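Local coordinates for leucine-rich repeat protein TpLRR (Treponema pallidum, PDB 6MLX) that is of unknown function but is a secreted, probably periplasmic leucine-rich repeat protein whose stacked repeats may serve to bind other molecules, at residues K4-T16 and I24-S38. Numbering follows the deposited sequence.
Sequences KETPAKFFQYGLT and ITRYLGKGIAVVLPS
The Phe11 ring packs against Ile24, Tyr27, Val34, Leu36 and Pro37. Its CE1 lies 3.5 Å from Leu36 CD1, and Phe11 CD1 lies 3.7 Å from Ile24 CG2. Val34 CG1 meets the ring at its edge, while Pro37 CD touches CE2. The Phe11 and Tyr27 rings meet with their planes at 42°. Val34 CG2 and the backbone N of Gly29 lie on opposite faces of the Tyr27 ring, each near its rim, and Gly31 N donates to Tyr27 OH at 2.9 Å, which helps fix the ring. On the other face of the hairpin, Gln12 CG packs on Leu28 CD1.

Strands 11-15 and 22-27 form an antiparallel hairpin with a classic beta bulge: Thr25 N and Arg26 N both donate to Gln12 O, from the same face of its carbonyl plane. This hairpin and the N-terminal segment cap one end of the leucine-rich repeat solenoid. Strand 33-35 is an outer strand of a three-stranded parallel sheet with 61-63 and 84-86.

Thr6 clamps the edge of that strand. Its N donates to Val35 O at 2.7 Å, and its OG1, beside the backbone N (chi1 -55°), accepts from Val35 N at 2.8 Å. Glu5 OE2 takes two bonds from Ser38. Ser38 OG reaches the syn lone pair of Glu5 OE2 at 2.9 Å, whereas Ser38 N comes from above the carboxylate plane. Further out, Phe53 meets the Tyr27 ring, and Tyr54 O holds Arg26 NH1.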
# COMPACT_ATOMS: atom_id res chain seq x y z
N LYS A 4 3.49 -2.76 24.88
CA LYS A 4 3.97 -1.38 24.81
C LYS A 4 2.79 -0.45 24.49
O LYS A 4 2.74 0.66 25.00
CB LYS A 4 5.13 -1.26 23.79
CG LYS A 4 5.76 0.17 23.59
CD LYS A 4 4.87 1.12 22.71
CE LYS A 4 5.61 2.36 22.14
NZ LYS A 4 4.63 3.41 21.69
N GLU A 5 1.83 -0.95 23.69
CA GLU A 5 0.67 -0.26 23.10
C GLU A 5 0.44 1.20 23.47
O GLU A 5 0.39 1.57 24.65
CB GLU A 5 -0.62 -1.03 23.43
CG GLU A 5 -0.67 -2.40 22.77
CD GLU A 5 -2.01 -3.10 22.95
OE1 GLU A 5 -2.90 -2.60 23.67
OE2 GLU A 5 -2.17 -4.18 22.33
N THR A 6 0.24 2.03 22.45
CA THR A 6 -0.10 3.43 22.66
C THR A 6 -1.46 3.54 23.35
O THR A 6 -2.44 2.96 22.85
CB THR A 6 -0.14 4.16 21.32
OG1 THR A 6 1.11 3.98 20.64
CG2 THR A 6 -0.42 5.65 21.51
N PRO A 7 -1.57 4.26 24.47
CA PRO A 7 -2.83 4.27 25.23
C PRO A 7 -3.98 4.84 24.41
O PRO A 7 -3.79 5.69 23.54
CB PRO A 7 -2.50 5.15 26.44
CG PRO A 7 -1.41 6.03 25.97
CD PRO A 7 -0.56 5.15 25.06
N ALA A 8 -5.19 4.37 24.72
CA ALA A 8 -6.34 4.74 23.91
C ALA A 8 -6.60 6.23 23.88
O ALA A 8 -7.20 6.72 22.92
CB ALA A 8 -7.60 4.01 24.40
N LYS A 9 -6.15 6.98 24.90
CA LYS A 9 -6.53 8.39 24.98
C LYS A 9 -5.92 9.23 23.86
O LYS A 9 -6.41 10.33 23.59
CB LYS A 9 -6.13 8.97 26.35
CG LYS A 9 -4.64 8.98 26.63
CD LYS A 9 -4.40 9.41 28.07
CE LYS A 9 -3.16 10.27 28.20
NZ LYS A 9 -3.03 10.83 29.60
N PHE A 10 -4.90 8.72 23.17
CA PHE A 10 -4.38 9.40 21.99
C PHE A 10 -5.18 9.12 20.72
O PHE A 10 -4.81 9.64 19.66
CB PHE A 10 -2.91 9.04 21.78
CG PHE A 10 -1.98 9.60 22.83
CD1 PHE A 10 -1.47 8.78 23.84
CD2 PHE A 10 -1.63 10.94 22.83
CE1 PHE A 10 -0.63 9.30 24.82
CE2 PHE A 10 -0.79 11.47 23.81
CZ PHE A 10 -0.28 10.65 24.80
N PHE A 11 -6.28 8.34 20.78
CA PHE A 11 -7.10 8.07 19.60
C PHE A 11 -8.56 8.44 19.83
O PHE A 11 -9.11 8.23 20.91
CB PHE A 11 -7.07 6.58 19.20
CG PHE A 11 -5.70 6.03 19.06
CD1 PHE A 11 -5.03 6.14 17.86
CD2 PHE A 11 -5.07 5.44 20.15
CE1 PHE A 11 -3.75 5.65 17.73
CE2 PHE A 11 -3.79 4.95 20.03
CZ PHE A 11 -3.13 5.05 18.82
N GLN A 12 -9.18 8.98 18.78
CA GLN A 12 -10.63 8.99 18.64
C GLN A 12 -11.04 7.76 17.85
O GLN A 12 -10.36 7.36 16.89
CB GLN A 12 -11.10 10.26 17.92
CG GLN A 12 -10.63 11.53 18.61
CD GLN A 12 -11.17 12.79 17.99
OE1 GLN A 12 -11.66 12.79 16.85
NE2 GLN A 12 -11.10 13.88 18.74
N TYR A 13 -12.18 7.18 18.24
CA TYR A 13 -12.64 5.91 17.69
C TYR A 13 -14.15 5.82 17.77
O TYR A 13 -14.80 6.53 18.54
CB TYR A 13 -12.05 4.70 18.45
CG TYR A 13 -12.35 4.71 19.93
CD1 TYR A 13 -13.47 4.08 20.45
CD2 TYR A 13 -11.50 5.37 20.81
CE1 TYR A 13 -13.74 4.10 21.82
CE2 TYR A 13 -11.76 5.39 22.17
CZ TYR A 13 -12.88 4.76 22.67
OH TYR A 13 -13.12 4.80 24.03
N GLY A 14 -14.70 4.92 16.95
CA GLY A 14 -16.09 4.54 17.04
C GLY A 14 -16.24 3.03 17.13
O GLY A 14 -15.25 2.29 17.13
N LEU A 15 -17.49 2.60 17.23
CA LEU A 15 -17.84 1.19 17.16
C LEU A 15 -18.04 0.80 15.70
O LEU A 15 -18.40 1.62 14.85
CB LEU A 15 -19.11 0.87 17.96
CG LEU A 15 -18.99 0.51 19.45
CD1 LEU A 15 -20.28 -0.13 19.98
CD2 LEU A 15 -17.81 -0.43 19.69
N THR A 16 -17.78 -0.48 15.41
CA THR A 16 -18.16 -1.06 14.14
C THR A 16 -19.67 -1.34 14.12
O THR A 16 -20.29 -1.50 15.17
CB THR A 16 -17.37 -2.35 13.93
OG1 THR A 16 -17.54 -2.79 12.57
CG2 THR A 16 -17.86 -3.44 14.89
N ILE A 24 -10.63 2.97 14.47
CA ILE A 24 -9.83 4.13 14.87
C ILE A 24 -10.04 5.24 13.85
O ILE A 24 -9.73 5.07 12.66
CB ILE A 24 -8.35 3.78 15.02
CG1 ILE A 24 -8.15 2.70 16.07
CG2 ILE A 24 -7.53 5.01 15.39
CD1 ILE A 24 -8.48 3.14 17.47
N THR A 25 -10.57 6.38 14.30
CA THR A 25 -10.91 7.47 13.40
C THR A 25 -9.88 8.60 13.42
O THR A 25 -9.80 9.35 12.44
CB THR A 25 -12.29 8.04 13.74
OG1 THR A 25 -12.28 8.54 15.08
CG2 THR A 25 -13.33 6.96 13.64
N ARG A 26 -9.12 8.75 14.50
CA ARG A 26 -8.10 9.79 14.46
C ARG A 26 -7.02 9.47 15.50
O ARG A 26 -7.32 8.98 16.59
CB ARG A 26 -8.71 11.18 14.70
CG ARG A 26 -7.74 12.35 14.55
CD ARG A 26 -7.18 12.44 13.09
NE ARG A 26 -6.65 13.78 12.77
CZ ARG A 26 -5.63 14.02 11.95
NH1 ARG A 26 -4.98 13.03 11.36
NH2 ARG A 26 -5.24 15.27 11.73
N TYR A 27 -5.77 9.70 15.12
CA TYR A 27 -4.67 9.72 16.06
C TYR A 27 -4.42 11.17 16.44
O TYR A 27 -4.22 12.03 15.56
CB TYR A 27 -3.42 9.09 15.45
CG TYR A 27 -2.17 9.29 16.28
CD1 TYR A 27 -2.08 8.82 17.58
CD2 TYR A 27 -1.06 9.94 15.74
CE1 TYR A 27 -0.93 9.00 18.33
CE2 TYR A 27 0.08 10.13 16.47
CZ TYR A 27 0.15 9.66 17.76
OH TYR A 27 1.30 9.85 18.47
N LEU A 28 -4.44 11.45 17.74
CA LEU A 28 -4.34 12.81 18.25
C LEU A 28 -2.93 13.20 18.67
O LEU A 28 -2.59 14.38 18.61
CB LEU A 28 -5.29 12.99 19.45
CG LEU A 28 -6.74 12.58 19.18
CD1 LEU A 28 -7.62 12.56 20.44
CD2 LEU A 28 -7.36 13.45 18.10
N GLY A 29 -2.11 12.24 19.06
CA GLY A 29 -0.79 12.55 19.57
C GLY A 29 0.16 13.00 18.47
O GLY A 29 -0.22 13.25 17.32
N LYS A 30 1.42 13.15 18.85
CA LYS A 30 2.48 13.50 17.91
C LYS A 30 3.77 12.80 18.32
O LYS A 30 4.86 13.40 18.31
CB LYS A 30 2.70 15.02 17.82
CG LYS A 30 1.45 15.88 18.06
CD LYS A 30 1.52 17.25 17.37
CE LYS A 30 0.47 18.21 17.98
NZ LYS A 30 -0.77 18.28 17.15
N GLY A 31 3.67 11.53 18.71
CA GLY A 31 4.86 10.77 19.01
C GLY A 31 5.61 10.41 17.75
O GLY A 31 5.20 10.69 16.62
N ILE A 32 6.77 9.78 17.94
CA ILE A 32 7.51 9.28 16.79
C ILE A 32 7.12 7.85 16.45
O ILE A 32 7.48 7.35 15.37
CB ILE A 32 9.01 9.40 17.08
CG1 ILE A 32 9.31 8.76 18.44
CG2 ILE A 32 9.41 10.86 17.08
CD1 ILE A 32 10.71 8.25 18.58
N ALA A 33 6.35 7.20 17.33
CA ALA A 33 6.04 5.79 17.22
C ALA A 33 4.69 5.54 17.88
O ALA A 33 4.49 5.91 19.04
CB ALA A 33 7.13 4.93 17.88
N VAL A 34 3.78 4.95 17.12
CA VAL A 34 2.48 4.49 17.60
C VAL A 34 2.47 2.98 17.50
O VAL A 34 2.88 2.41 16.48
CB VAL A 34 1.34 5.12 16.78
CG1 VAL A 34 0.00 4.42 17.03
CG2 VAL A 34 1.23 6.59 17.08
N VAL A 35 2.08 2.32 18.59
CA VAL A 35 1.71 0.92 18.58
C VAL A 35 0.21 0.90 18.82
O VAL A 35 -0.25 1.06 19.95
CB VAL A 35 2.46 0.09 19.63
CG1 VAL A 35 1.98 -1.35 19.59
CG2 VAL A 35 3.97 0.17 19.41
N LEU A 36 -0.54 0.74 17.74
CA LEU A 36 -1.99 0.74 17.82
C LEU A 36 -2.46 -0.39 18.73
O LEU A 36 -2.11 -1.56 18.49
CB LEU A 36 -2.60 0.55 16.44
CG LEU A 36 -4.07 0.91 16.38
CD1 LEU A 36 -4.16 2.41 16.52
CD2 LEU A 36 -4.70 0.41 15.09
N PRO A 37 -3.26 -0.09 19.77
CA PRO A 37 -3.72 -1.15 20.67
C PRO A 37 -4.53 -2.20 19.92
O PRO A 37 -5.32 -1.89 19.03
CB PRO A 37 -4.59 -0.40 21.69
CG PRO A 37 -5.09 0.81 20.94
CD PRO A 37 -3.89 1.21 20.08
N SER A 38 -4.31 -3.46 20.29
CA SER A 38 -5.10 -4.53 19.71
C SER A 38 -6.55 -4.49 20.15
O SER A 38 -7.40 -5.11 19.51
CB SER A 38 -4.48 -5.88 20.07
OG SER A 38 -4.27 -5.92 21.47